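Local coordinates for protein viral CASP8 and FADD-like apoptosis regulator (PDB 2BBR) that blocks death-receptor-induced apoptosis of the infected host cell by interfering with caspase-8 recruitment and activation at the death-inducing signaling complex, and suppresses host NF-kappa-B activation, at residues T94-L99 against V174-Q179; L141-E144 against L148-P151; M160-T163 against L169-Q172; S26-L31 against Y65-M70; D21-S26 against V103-D108. One frame throughout, in Å; residues are numbered along the deposited sequence.

The five contacts sample two death effector domains joined in one all-helical chain. Contact 4 packs helix 22-31 on the end of helix 57-66 inside the first domain. Contacts 1, 2 and 3 lie in the second; along the chain, contact 2 and then contact 3 are nested within the loop that contact 1 closes, and contacts 1 and 3 share helix 167-187. Contact 5 bridges the domains, linking helix 22-31 to the end of helix 95-104, and its centre is about 8 Å from that of contact 4. Contacts 3 and 4 are farthest apart, about 22 Å between centres. F30 against R97 and L141 adds further interdomain touch, consistent with a compact tandem unit.

Contact 1 of 5, residues T94-L99 against V174-Q179; sequences TRYRKL and VEYEQQ. With AZI (azide ion), chain B.
Y176 reaches from helix 167-187 onto helix 95-104, pairing the first and last helices of the second death effector domain's helical bundle; the short segments run antiparallel at 173°, with axes 11.3 Å apart. Apolar contact dominates. The Y176 ring lies obliquely against R95 and Y96: R95 brings CG to 3.5 Å from Y176 CD1, and Y96 CB lies 3.8 Å from Y176 CZ. L99 CD2 meets the root of the side chain, 3.5 Å from Y176 CB, with the ring's CG a little farther. With CG anti to the backbone N (chi1 163°), the Y176 ring projects across the gap; R95 and Y176 lie alongside each other, pointing opposite ways, the guanidinium turned 72° from the ring plane.

Polar links across the interface run through water. One water accepts from R95 NE and donates weakly to Q179 OE1; another accepts from Y96 N and donates to Y176 OH, which also bonds to P151 O. Y96 OH turns away to E144. T94 is the N-cap residue, its OG1 accepting nearly straight from R97 N.

R95 and K98 line the site of an azide, probably from the crystallisation liquor. K98 NZ, which also pairs with E62, bonds to it weakly, while R95 NH1 donates to azide N3 over 3.2 Å.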
# COMPACT_ATOMS: atom_id res chain seq x y z
N THR A 94 -3.53 6.13 2.56
CA THR A 94 -3.10 6.22 3.94
C THR A 94 -1.64 5.83 4.12
O THR A 94 -1.08 5.06 3.34
CB THR A 94 -3.95 5.31 4.85
OG1 THR A 94 -3.77 3.94 4.46
CG2 THR A 94 -5.43 5.68 4.73
N ARG A 95 -1.03 6.38 5.16
CA ARG A 95 0.35 6.06 5.47
C ARG A 95 0.47 4.56 5.73
O ARG A 95 1.46 3.93 5.35
CB ARG A 95 0.82 6.87 6.68
CG ARG A 95 2.17 6.46 7.25
CD ARG A 95 3.29 6.48 6.23
NE ARG A 95 4.56 6.22 6.90
CZ ARG A 95 5.68 5.85 6.29
NH1 ARG A 95 5.70 5.70 4.97
NH2 ARG A 95 6.78 5.64 7.00
N TYR A 96 -0.55 3.98 6.36
CA TYR A 96 -0.54 2.55 6.64
C TYR A 96 -0.34 1.72 5.37
O TYR A 96 0.56 0.89 5.29
CB TYR A 96 -1.85 2.13 7.32
CG TYR A 96 -2.04 0.63 7.41
CD1 TYR A 96 -1.18 -0.17 8.15
CD2 TYR A 96 -3.08 0.00 6.72
CE1 TYR A 96 -1.34 -1.55 8.22
CE2 TYR A 96 -3.25 -1.38 6.78
CZ TYR A 96 -2.37 -2.15 7.53
OH TYR A 96 -2.54 -3.51 7.59
N ARG A 97 -1.19 1.95 4.37
CA ARG A 97 -1.10 1.19 3.13
C ARG A 97 0.19 1.47 2.35
O ARG A 97 0.82 0.55 1.83
CB ARG A 97 -2.31 1.48 2.23
CG ARG A 97 -3.66 1.15 2.84
CD ARG A 97 -4.06 -0.30 2.62
NE ARG A 97 -5.27 -0.64 3.37
CZ ARG A 97 -5.50 -1.84 3.88
NH1 ARG A 97 -4.60 -2.80 3.71
NH2 ARG A 97 -6.59 -2.06 4.59
N LYS A 98 0.56 2.74 2.26
CA LYS A 98 1.78 3.08 1.54
C LYS A 98 3.01 2.48 2.21
O LYS A 98 3.90 1.96 1.53
CB LYS A 98 1.91 4.60 1.43
CG LYS A 98 0.86 5.22 0.50
CD LYS A 98 1.00 6.73 0.40
CE LYS A 98 0.49 7.43 1.64
NZ LYS A 98 0.83 8.88 1.63
N LEU A 99 3.05 2.53 3.53
CA LEU A 99 4.17 1.96 4.27
C LEU A 99 4.29 0.46 4.05
O LEU A 99 5.39 -0.06 3.85
CB LEU A 99 4.03 2.24 5.77
CG LEU A 99 5.09 1.62 6.69
CD1 LEU A 99 6.48 2.05 6.27
CD2 LEU A 99 4.82 2.04 8.12
N VAL A 174 7.06 0.38 14.17
CA VAL A 174 6.85 0.84 15.54
C VAL A 174 6.63 2.35 15.53
O VAL A 174 5.72 2.87 16.19
CB VAL A 174 8.06 0.51 16.45
CG1 VAL A 174 7.93 1.24 17.79
CG2 VAL A 174 8.14 -0.99 16.68
N GLU A 175 7.45 3.06 14.77
CA GLU A 175 7.32 4.51 14.68
C GLU A 175 5.98 4.90 14.06
O GLU A 175 5.36 5.87 14.50
CB GLU A 175 8.48 5.09 13.88
CG GLU A 175 9.78 5.08 14.67
CD GLU A 175 10.96 5.62 13.90
OE1 GLU A 175 12.04 5.79 14.51
OE2 GLU A 175 10.82 5.86 12.68
N TYR A 176 5.54 4.15 13.06
CA TYR A 176 4.26 4.43 12.43
C TYR A 176 3.14 4.26 13.44
O TYR A 176 2.25 5.11 13.54
CB TYR A 176 3.99 3.48 11.25
CG TYR A 176 2.53 3.48 10.87
CD1 TYR A 176 1.96 4.58 10.23
CD2 TYR A 176 1.68 2.45 11.28
CE1 TYR A 176 0.59 4.66 10.02
CE2 TYR A 176 0.30 2.52 11.08
CZ TYR A 176 -0.24 3.64 10.46
OH TYR A 176 -1.60 3.77 10.31
N GLU A 177 3.15 3.16 14.19
CA GLU A 177 2.09 2.93 15.15
C GLU A 177 2.04 4.03 16.19
O GLU A 177 0.96 4.48 16.58
CB GLU A 177 2.23 1.57 15.83
CG GLU A 177 1.01 1.23 16.68
CD GLU A 177 0.96 -0.21 17.14
OE1 GLU A 177 1.35 -1.11 16.36
OE2 GLU A 177 0.48 -0.45 18.26
N GLN A 178 3.21 4.47 16.65
CA GLN A 178 3.27 5.54 17.64
C GLN A 178 2.76 6.86 17.05
O GLN A 178 2.06 7.62 17.73
CB GLN A 178 4.70 5.69 18.16
CG GLN A 178 5.19 4.52 18.99
CD GLN A 178 4.30 4.25 20.19
OE1 GLN A 178 3.27 3.58 20.07
NE2 GLN A 178 4.68 4.80 21.34
N GLN A 179 3.11 7.13 15.80
CA GLN A 179 2.66 8.35 15.14
C GLN A 179 1.14 8.34 14.97
O GLN A 179 0.47 9.36 15.20
CB GLN A 179 3.33 8.50 13.78
CG GLN A 179 4.79 8.89 13.85
CD GLN A 179 5.47 8.87 12.50
OE1 GLN A 179 4.92 9.34 11.50
NE2 GLN A 179 6.68 8.33 12.45
N1 AZI B . 4.03 9.11 1.64
N2 AZI B . 3.90 8.07 2.16
N3 AZI B . 3.82 7.04 2.71
O HOH W 1 5.09 6.56 9.56
O HOH W 2 -2.54 5.36 8.09

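Contact 2 of 5, residues L141-E144 against L148-P151; sequences LALE and LVSP
V149 packs against both L143 and E144, folding the loop that follows helix 136-145 back along the last turn of that helix in the second death effector domain. The side chain of L143 can be traced outward. Its CB meets V149 CG2 at 3.6 Å. Chi1 of -69° sets CG beside the backbone N, and the branch then ends with CD2 3.7 Å from L148 CD1 and a little farther from L148 CB, the two leucines crossing at a slant. Thus L143 touches V149 at its root and L148 at its tip.

E144 crosses V149 at about a right angle: its CG lies 3.6 Å from V149 CG2, and its carboxylate carries on to a salt bridge with R97. The backbone supplies the polar part. L148 N donates to L143 O over 2.9 Å, with 144° at the hydrogen and the donor tilted 27° from the carbonyl plane. E144 CA makes a nearly straight CH...O contact of 3.4 Å with V149 O. A water donates to both E144 O and V149 O, 2.7 Å from each.

The chemistry implies a division of labour: aliphatic contact centres on the buried L143 and V149, while the direct bond and the shared water provide partners for L143 O and E144 O near the helix end and for V149 O in the loop.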
# COMPACT_ATOMS: atom_id res chain seq x y z
N LEU A 141 -2.76 -8.46 4.14
CA LEU A 141 -4.20 -8.60 4.09
C LEU A 141 -4.66 -9.84 4.86
O LEU A 141 -5.69 -9.81 5.54
CB LEU A 141 -4.69 -8.67 2.64
CG LEU A 141 -4.56 -7.36 1.85
CD1 LEU A 141 -5.07 -7.58 0.43
CD2 LEU A 141 -5.36 -6.25 2.53
N ALA A 142 -3.90 -10.93 4.76
CA ALA A 142 -4.26 -12.15 5.48
C ALA A 142 -4.26 -11.89 6.99
O ALA A 142 -5.15 -12.35 7.71
CB ALA A 142 -3.29 -13.27 5.13
N LEU A 143 -3.25 -11.17 7.47
CA LEU A 143 -3.17 -10.84 8.89
C LEU A 143 -4.32 -9.92 9.28
O LEU A 143 -4.90 -10.07 10.36
CB LEU A 143 -1.83 -10.17 9.20
CG LEU A 143 -0.59 -11.07 9.11
CD1 LEU A 143 0.67 -10.21 9.09
CD2 LEU A 143 -0.55 -12.04 10.28
N GLU A 144 -4.65 -8.97 8.41
CA GLU A 144 -5.75 -8.04 8.68
C GLU A 144 -7.07 -8.79 8.77
O GLU A 144 -7.90 -8.51 9.63
CB GLU A 144 -5.90 -7.04 7.53
CG GLU A 144 -5.00 -5.83 7.55
CD GLU A 144 -5.33 -4.88 6.41
OE1 GLU A 144 -6.53 -4.66 6.15
OE2 GLU A 144 -4.38 -4.36 5.79
N LEU A 148 -5.17 -9.71 13.22
CA LEU A 148 -3.85 -9.61 13.84
C LEU A 148 -3.21 -8.24 13.64
O LEU A 148 -2.38 -7.82 14.46
CB LEU A 148 -2.93 -10.71 13.32
CG LEU A 148 -3.17 -12.06 14.00
CD1 LEU A 148 -2.42 -13.16 13.29
CD2 LEU A 148 -2.74 -11.99 15.46
N VAL A 149 -3.57 -7.55 12.56
CA VAL A 149 -3.06 -6.21 12.30
C VAL A 149 -4.19 -5.37 11.73
O VAL A 149 -5.19 -5.89 11.23
CB VAL A 149 -1.88 -6.18 11.29
CG1 VAL A 149 -0.74 -7.05 11.78
CG2 VAL A 149 -2.35 -6.63 9.92
N SER A 150 -4.03 -4.05 11.82
CA SER A 150 -5.01 -3.11 11.31
C SER A 150 -4.27 -1.80 11.13
O SER A 150 -3.11 -1.68 11.52
CB SER A 150 -6.15 -2.92 12.31
OG SER A 150 -5.68 -2.19 13.42
N PRO A 151 -4.93 -0.78 10.54
CA PRO A 151 -4.24 0.50 10.36
C PRO A 151 -3.78 1.14 11.67
O PRO A 151 -2.90 2.00 11.67
CB PRO A 151 -5.28 1.34 9.62
CG PRO A 151 -6.03 0.31 8.82
CD PRO A 151 -6.22 -0.79 9.84
O HOH W 3 -7.87 -6.37 11.31

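Contact 3 of 5, residues M160-T163 against L169-Q172; sequences MLRT and LCQQ
L161 and C170 meet across two successive helices of the death-fold bundle through different first torsions. In L161, chi1 of -68° places CG beside the backbone N and anti to the carbonyl carbon, sending the isobutyl group towards L169; in C170, chi1 of 173° swings SG to the far side of its backbone N, over towards R162. A short turn joins the two, helix 155-163 and helix 167-187 of the second death effector domain, and their segments come nearest at L161 and C170, whose CA atoms lie 5.3 Å apart.

The inner half of the contact is aliphatic. L161 CD1 lies 3.9 Å from L169 CB, and L161 CD2 comes to 4.1 Å from L169 CD1, so both methyls of L161 are used as the two leucines cross at about a right angle. The CB atoms of L161 and C170, 4.2 Å apart, continue the packing towards the outer side. Beyond the segments, L115 of helix 109-122 also touches L161, while L107 packs on L169. These neighbours place the leucine pair in the buried interior of the domain.

The outer half belongs to R162, an exposed residue. Its chain is extended as far as CD and then bends at chi3 (-59°), which folds the guanidinium back above the cysteine. NH1 makes a salt bridge with D159 in the preceding turn, a partner that helps fix the group's orientation. The sulfur lies over one guanidinium face, with C170 SG 3.5 Å from R162 NH2 and 3.8 Å from R162 CZ.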
# COMPACT_ATOMS: atom_id res chain seq x y z
N MET A 160 7.32 -9.67 14.02
CA MET A 160 7.77 -10.63 13.03
C MET A 160 9.06 -10.14 12.36
O MET A 160 9.99 -10.91 12.15
CB MET A 160 6.68 -10.86 11.98
CG MET A 160 5.49 -11.65 12.51
SD MET A 160 3.99 -11.53 11.50
CE MET A 160 4.61 -12.09 9.90
N LEU A 161 9.10 -8.85 12.04
CA LEU A 161 10.28 -8.27 11.42
C LEU A 161 11.47 -8.28 12.38
O LEU A 161 12.61 -8.47 11.96
CB LEU A 161 9.97 -6.85 10.94
CG LEU A 161 8.98 -6.80 9.77
CD1 LEU A 161 8.40 -5.40 9.62
CD2 LEU A 161 9.68 -7.24 8.49
N ARG A 162 11.19 -8.08 13.67
CA ARG A 162 12.26 -8.09 14.67
C ARG A 162 12.85 -9.50 14.75
O ARG A 162 14.07 -9.67 14.82
CB ARG A 162 11.72 -7.68 16.04
CG ARG A 162 12.82 -7.52 17.08
CD ARG A 162 12.27 -7.17 18.47
NE ARG A 162 11.51 -5.93 18.47
CZ ARG A 162 10.18 -5.86 18.55
NH1 ARG A 162 9.46 -6.97 18.63
NH2 ARG A 162 9.57 -4.68 18.55
N THR A 163 11.99 -10.51 14.72
CA THR A 163 12.43 -11.90 14.78
C THR A 163 13.34 -12.21 13.59
O THR A 163 14.30 -12.97 13.70
CB THR A 163 11.23 -12.86 14.76
OG1 THR A 163 10.39 -12.59 15.89
CG2 THR A 163 11.70 -14.31 14.82
N LEU A 169 13.23 -2.35 9.54
CA LEU A 169 11.84 -2.39 9.11
C LEU A 169 10.92 -2.41 10.33
O LEU A 169 9.86 -1.78 10.33
CB LEU A 169 11.60 -3.63 8.23
CG LEU A 169 12.45 -3.68 6.96
CD1 LEU A 169 12.16 -4.95 6.20
CD2 LEU A 169 12.19 -2.46 6.10
N CYS A 170 11.34 -3.12 11.37
CA CYS A 170 10.57 -3.16 12.61
C CYS A 170 10.39 -1.74 13.12
O CYS A 170 9.28 -1.33 13.47
CB CYS A 170 11.32 -3.98 13.67
SG CYS A 170 10.58 -3.95 15.32
N GLN A 171 11.48 -0.98 13.15
CA GLN A 171 11.44 0.39 13.63
C GLN A 171 10.47 1.26 12.82
O GLN A 171 9.77 2.09 13.39
CB GLN A 171 12.84 1.01 13.61
CG GLN A 171 12.88 2.43 14.15
CD GLN A 171 14.29 2.97 14.21
OE1 GLN A 171 14.59 4.01 13.62
NE2 GLN A 171 15.17 2.27 14.92
N GLN A 172 10.44 1.08 11.51
CA GLN A 172 9.51 1.87 10.70
C GLN A 172 8.08 1.62 11.14
O GLN A 172 7.27 2.54 11.20
CB GLN A 172 9.64 1.52 9.22
CG GLN A 172 10.93 1.97 8.57
CD GLN A 172 10.92 1.71 7.08
OE1 GLN A 172 10.04 2.19 6.37
NE2 GLN A 172 11.89 0.95 6.60

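Contact 4 of 5, residues S26-L31 against Y65-M70; sequences SLLLFL and YVLQRM
L67 pushes its forked tip against two consecutive leucines of helix 22-31, overlapping L27 with one methyl and L28 with the other. L67 CD2 lies 3.6 Å from L27 CD1 and 3.7 Å from L27 CB, while L67 CD1 comes to 3.6 Å from L28 CD2 and 3.8 Å from L28 CG. The side chains of L67 and L28 cross at about a right angle. Chi1 of -68° in L67, which puts CG opposite the carbonyl carbon, aims the fork at the helix. One turn farther along, L31 CD1 makes a looser contact with V66 CG1 at 4.4 Å.

L67 stands just where helix 57-66 ends. Q68 follows with positive phi (62°) in a Schellman motif, and Q68 N donates to Y65 O over 2.8 Å. This closing turn lies in the first death effector domain. V101 of the second domain's helix 95-104 touches both L31 and V66, and R69, next after the turn, forms salt bridges with D71 and E24.

No hydrogen bond joins the two segments. Aliphatic contact, mostly between methyls, does the work, so cohesion here rests on burial of aliphatic surface and on the fit of the L67 fork.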
# COMPACT_ATOMS: atom_id res chain seq x y z
N SER A 26 -0.99 -5.62 -8.29
CA SER A 26 -1.31 -6.11 -6.96
C SER A 26 -1.07 -5.04 -5.90
O SER A 26 -1.85 -4.89 -4.97
CB SER A 26 -0.48 -7.36 -6.65
OG SER A 26 -0.78 -7.86 -5.36
N LEU A 27 0.03 -4.30 -6.05
CA LEU A 27 0.34 -3.25 -5.10
C LEU A 27 -0.71 -2.15 -5.14
O LEU A 27 -1.13 -1.65 -4.10
CB LEU A 27 1.73 -2.66 -5.38
CG LEU A 27 2.90 -3.64 -5.31
CD1 LEU A 27 4.20 -2.91 -5.55
CD2 LEU A 27 2.92 -4.33 -3.96
N LEU A 28 -1.15 -1.77 -6.34
CA LEU A 28 -2.16 -0.73 -6.44
C LEU A 28 -3.49 -1.22 -5.87
O LEU A 28 -4.19 -0.47 -5.19
CB LEU A 28 -2.34 -0.29 -7.90
CG LEU A 28 -1.16 0.45 -8.52
CD1 LEU A 28 -1.58 1.03 -9.86
CD2 LEU A 28 -0.69 1.56 -7.59
N LEU A 29 -3.85 -2.46 -6.15
CA LEU A 29 -5.09 -3.00 -5.62
C LEU A 29 -5.05 -2.96 -4.09
O LEU A 29 -6.05 -2.65 -3.45
CB LEU A 29 -5.32 -4.43 -6.11
CG LEU A 29 -5.86 -4.57 -7.53
CD1 LEU A 29 -5.95 -6.03 -7.91
CD2 LEU A 29 -7.23 -3.91 -7.63
N PHE A 30 -3.89 -3.25 -3.51
CA PHE A 30 -3.74 -3.22 -2.06
C PHE A 30 -3.91 -1.78 -1.56
O PHE A 30 -4.60 -1.54 -0.57
CB PHE A 30 -2.36 -3.75 -1.67
CG PHE A 30 -2.03 -3.59 -0.22
CD1 PHE A 30 -2.46 -4.52 0.72
CD2 PHE A 30 -1.30 -2.50 0.22
CE1 PHE A 30 -2.16 -4.37 2.08
CE2 PHE A 30 -0.99 -2.34 1.56
CZ PHE A 30 -1.42 -3.27 2.50
N LEU A 31 -3.30 -0.83 -2.25
CA LEU A 31 -3.41 0.57 -1.86
C LEU A 31 -4.87 1.04 -1.87
O LEU A 31 -5.26 1.92 -1.09
CB LEU A 31 -2.60 1.47 -2.80
CG LEU A 31 -1.07 1.43 -2.67
CD1 LEU A 31 -0.46 2.33 -3.73
CD2 LEU A 31 -0.65 1.88 -1.27
N TYR A 65 4.54 7.19 -7.30
CA TYR A 65 5.71 7.39 -6.46
C TYR A 65 5.98 6.14 -5.61
O TYR A 65 7.11 5.66 -5.53
CB TYR A 65 5.50 8.59 -5.53
CG TYR A 65 6.71 8.88 -4.68
CD1 TYR A 65 7.74 9.70 -5.14
CD2 TYR A 65 6.85 8.31 -3.41
CE1 TYR A 65 8.87 9.94 -4.38
CE2 TYR A 65 7.99 8.54 -2.64
CZ TYR A 65 8.99 9.35 -3.13
OH TYR A 65 10.12 9.58 -2.37
N VAL A 66 4.93 5.62 -4.98
CA VAL A 66 5.06 4.43 -4.15
C VAL A 66 5.58 3.25 -4.97
O VAL A 66 6.34 2.42 -4.46
CB VAL A 66 3.71 4.07 -3.48
CG1 VAL A 66 3.82 2.74 -2.76
CG2 VAL A 66 3.32 5.17 -2.49
N LEU A 67 5.18 3.18 -6.24
CA LEU A 67 5.62 2.11 -7.13
C LEU A 67 7.00 2.41 -7.70
O LEU A 67 7.57 1.60 -8.44
CB LEU A 67 4.63 1.94 -8.30
CG LEU A 67 3.22 1.42 -8.02
CD1 LEU A 67 2.43 1.38 -9.32
CD2 LEU A 67 3.30 0.03 -7.41
N GLN A 68 7.53 3.58 -7.36
CA GLN A 68 8.84 4.00 -7.82
C GLN A 68 8.91 4.12 -9.34
O GLN A 68 9.96 3.88 -9.94
CB GLN A 68 9.91 3.03 -7.32
CG GLN A 68 10.04 3.00 -5.80
CD GLN A 68 10.57 4.31 -5.24
OE1 GLN A 68 11.73 4.67 -5.47
NE2 GLN A 68 9.73 5.03 -4.51
N ARG A 69 7.79 4.50 -9.95
CA ARG A 69 7.75 4.66 -11.40
C ARG A 69 7.95 6.13 -11.75
O ARG A 69 7.04 6.83 -12.19
CB ARG A 69 6.42 4.14 -11.96
CG ARG A 69 6.26 2.62 -11.83
CD ARG A 69 7.37 1.88 -12.56
NE ARG A 69 7.38 2.18 -13.99
CZ ARG A 69 6.67 1.52 -14.90
NH1 ARG A 69 5.89 0.50 -14.55
NH2 ARG A 69 6.74 1.88 -16.18
N MET A 70 9.18 6.60 -11.53
CA MET A 70 9.52 7.98 -11.81
C MET A 70 9.45 8.26 -13.31
O MET A 70 9.30 9.40 -13.73
CB MET A 70 10.91 8.31 -11.27
CG MET A 70 10.95 8.65 -9.78
SD MET A 70 10.21 7.41 -8.69
CE MET A 70 10.37 8.20 -7.09

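Contact 5 of 5, residues D21-S26 against V103-D108; sequences DSHEDS and VGEELD
The edge of the H23 imidazole at NE2 meets E105 OE1 across the boundary between the two death effector domains, joined by one nearly straight hydrogen bond. H23 NE2 donates to E105 OE1 over 2.9 Å, with 176° at the hydrogen.

The conformations on both sides explain the aim. In H23, CG stands anti to the backbone N (chi1 -176°), which carries the imidazole out from helix 22-31 with its NE2 edge leading. E105 is folded instead: its chain bends at chi2, curling the carboxylate towards the histidine although its CB does not head there. The acceptor lies almost exactly in the imidazole plane, whereas NE2 approaches OE1 on the syn side but 21° out of the carboxylate plane, which stands oblique to the ring. Since H23 ND1 is also hydrogen-bonded, to R135 NE, both ring nitrogens have partners and the ring's rotation is probably well fixed. The nearby carboxylate would be expected to polarise the imidazole.

The helix that presents H23 starts with a capping box. D21 OD2 accepts from E24 N over 2.8 Å, met nearly along the C-O bond, and in the reciprocal bond E24 OE1 accepts from D21 N at 2.7 Å through its anti lone pair.

E105 belongs to a type I turn, G104 to L107, on the way from helix 95-104 to helix 109-122. Helix 136-145 flanks both segments, V137 touching S26 and F136 touching V103 and L107, while L173 of helix 167-187 touches V103.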
# COMPACT_ATOMS: atom_id res chain seq x y z
N ASP A 21 3.01 -3.98 -14.52
CA ASP A 21 3.01 -5.43 -14.62
C ASP A 21 2.11 -5.99 -13.53
O ASP A 21 1.52 -5.23 -12.76
CB ASP A 21 4.44 -5.99 -14.53
CG ASP A 21 5.08 -5.76 -13.17
OD1 ASP A 21 6.33 -5.83 -13.11
OD2 ASP A 21 4.37 -5.52 -12.18
N SER A 22 2.00 -7.31 -13.46
CA SER A 22 1.14 -7.95 -12.47
C SER A 22 1.48 -7.64 -11.02
O SER A 22 0.59 -7.54 -10.18
CB SER A 22 1.12 -9.47 -12.68
OG SER A 22 0.54 -9.80 -13.93
N HIS A 23 2.77 -7.51 -10.71
CA HIS A 23 3.16 -7.20 -9.34
C HIS A 23 2.67 -5.80 -8.98
O HIS A 23 2.06 -5.59 -7.93
CB HIS A 23 4.67 -7.28 -9.17
CG HIS A 23 5.12 -7.08 -7.76
ND1 HIS A 23 4.90 -8.01 -6.76
CD2 HIS A 23 5.75 -6.04 -7.16
CE1 HIS A 23 5.37 -7.55 -5.62
NE2 HIS A 23 5.90 -6.36 -5.83
N GLU A 24 2.93 -4.84 -9.87
CA GLU A 24 2.51 -3.47 -9.64
C GLU A 24 0.99 -3.38 -9.51
O GLU A 24 0.48 -2.61 -8.70
CB GLU A 24 3.02 -2.58 -10.77
CG GLU A 24 4.53 -2.50 -10.83
CD GLU A 24 5.05 -1.83 -12.08
OE1 GLU A 24 4.66 -2.26 -13.19
OE2 GLU A 24 5.84 -0.87 -11.96
N ASP A 25 0.27 -4.17 -10.30
CA ASP A 25 -1.19 -4.17 -10.23
C ASP A 25 -1.63 -4.59 -8.83
O ASP A 25 -2.54 -3.99 -8.25
CB ASP A 25 -1.81 -5.17 -11.23
CG ASP A 25 -1.63 -4.75 -12.67
OD1 ASP A 25 -1.49 -3.53 -12.94
OD2 ASP A 25 -1.66 -5.64 -13.55
N SER A 26 -0.99 -5.62 -8.29
CA SER A 26 -1.31 -6.11 -6.96
C SER A 26 -1.07 -5.04 -5.90
O SER A 26 -1.85 -4.89 -4.97
CB SER A 26 -0.48 -7.36 -6.65
OG SER A 26 -0.78 -7.86 -5.36
N VAL A 103 7.58 -1.43 2.62
CA VAL A 103 8.29 -2.43 3.41
C VAL A 103 8.37 -3.72 2.60
O VAL A 103 9.41 -4.39 2.59
CB VAL A 103 7.57 -2.67 4.75
CG1 VAL A 103 8.14 -3.91 5.44
CG2 VAL A 103 7.75 -1.46 5.65
N GLY A 104 7.28 -4.07 1.92
CA GLY A 104 7.28 -5.28 1.13
C GLY A 104 8.35 -5.27 0.05
O GLY A 104 8.91 -6.31 -0.29
N GLU A 105 8.64 -4.09 -0.49
CA GLU A 105 9.66 -3.98 -1.54
C GLU A 105 11.08 -4.01 -0.99
O GLU A 105 12.04 -4.08 -1.76
CB GLU A 105 9.44 -2.70 -2.35
CG GLU A 105 8.12 -2.68 -3.11
CD GLU A 105 7.94 -3.89 -4.02
OE1 GLU A 105 7.03 -4.69 -3.76
OE2 GLU A 105 8.72 -4.03 -4.98
N GLU A 106 11.23 -3.96 0.34
CA GLU A 106 12.54 -4.00 0.98
C GLU A 106 12.87 -5.40 1.47
O GLU A 106 13.91 -5.63 2.09
CB GLU A 106 12.59 -3.03 2.16
CG GLU A 106 12.47 -1.57 1.77
CD GLU A 106 13.63 -1.08 0.93
OE1 GLU A 106 13.55 0.06 0.42
OE2 GLU A 106 14.62 -1.83 0.77
N LEU A 107 11.97 -6.34 1.21
CA LEU A 107 12.15 -7.72 1.62
C LEU A 107 12.47 -8.59 0.42
O LEU A 107 11.93 -8.38 -0.67
CB LEU A 107 10.88 -8.24 2.29
CG LEU A 107 10.45 -7.57 3.60
CD1 LEU A 107 8.99 -7.88 3.87
CD2 LEU A 107 11.33 -8.04 4.74
N ASP A 108 13.35 -9.57 0.60
CA ASP A 108 13.67 -10.49 -0.48
C ASP A 108 12.77 -11.71 -0.30
O ASP A 108 12.05 -11.81 0.70
CB ASP A 108 15.15 -10.89 -0.46
CG ASP A 108 15.59 -11.48 0.86
OD1 ASP A 108 14.96 -12.46 1.32
OD2 ASP A 108 16.58 -10.99 1.45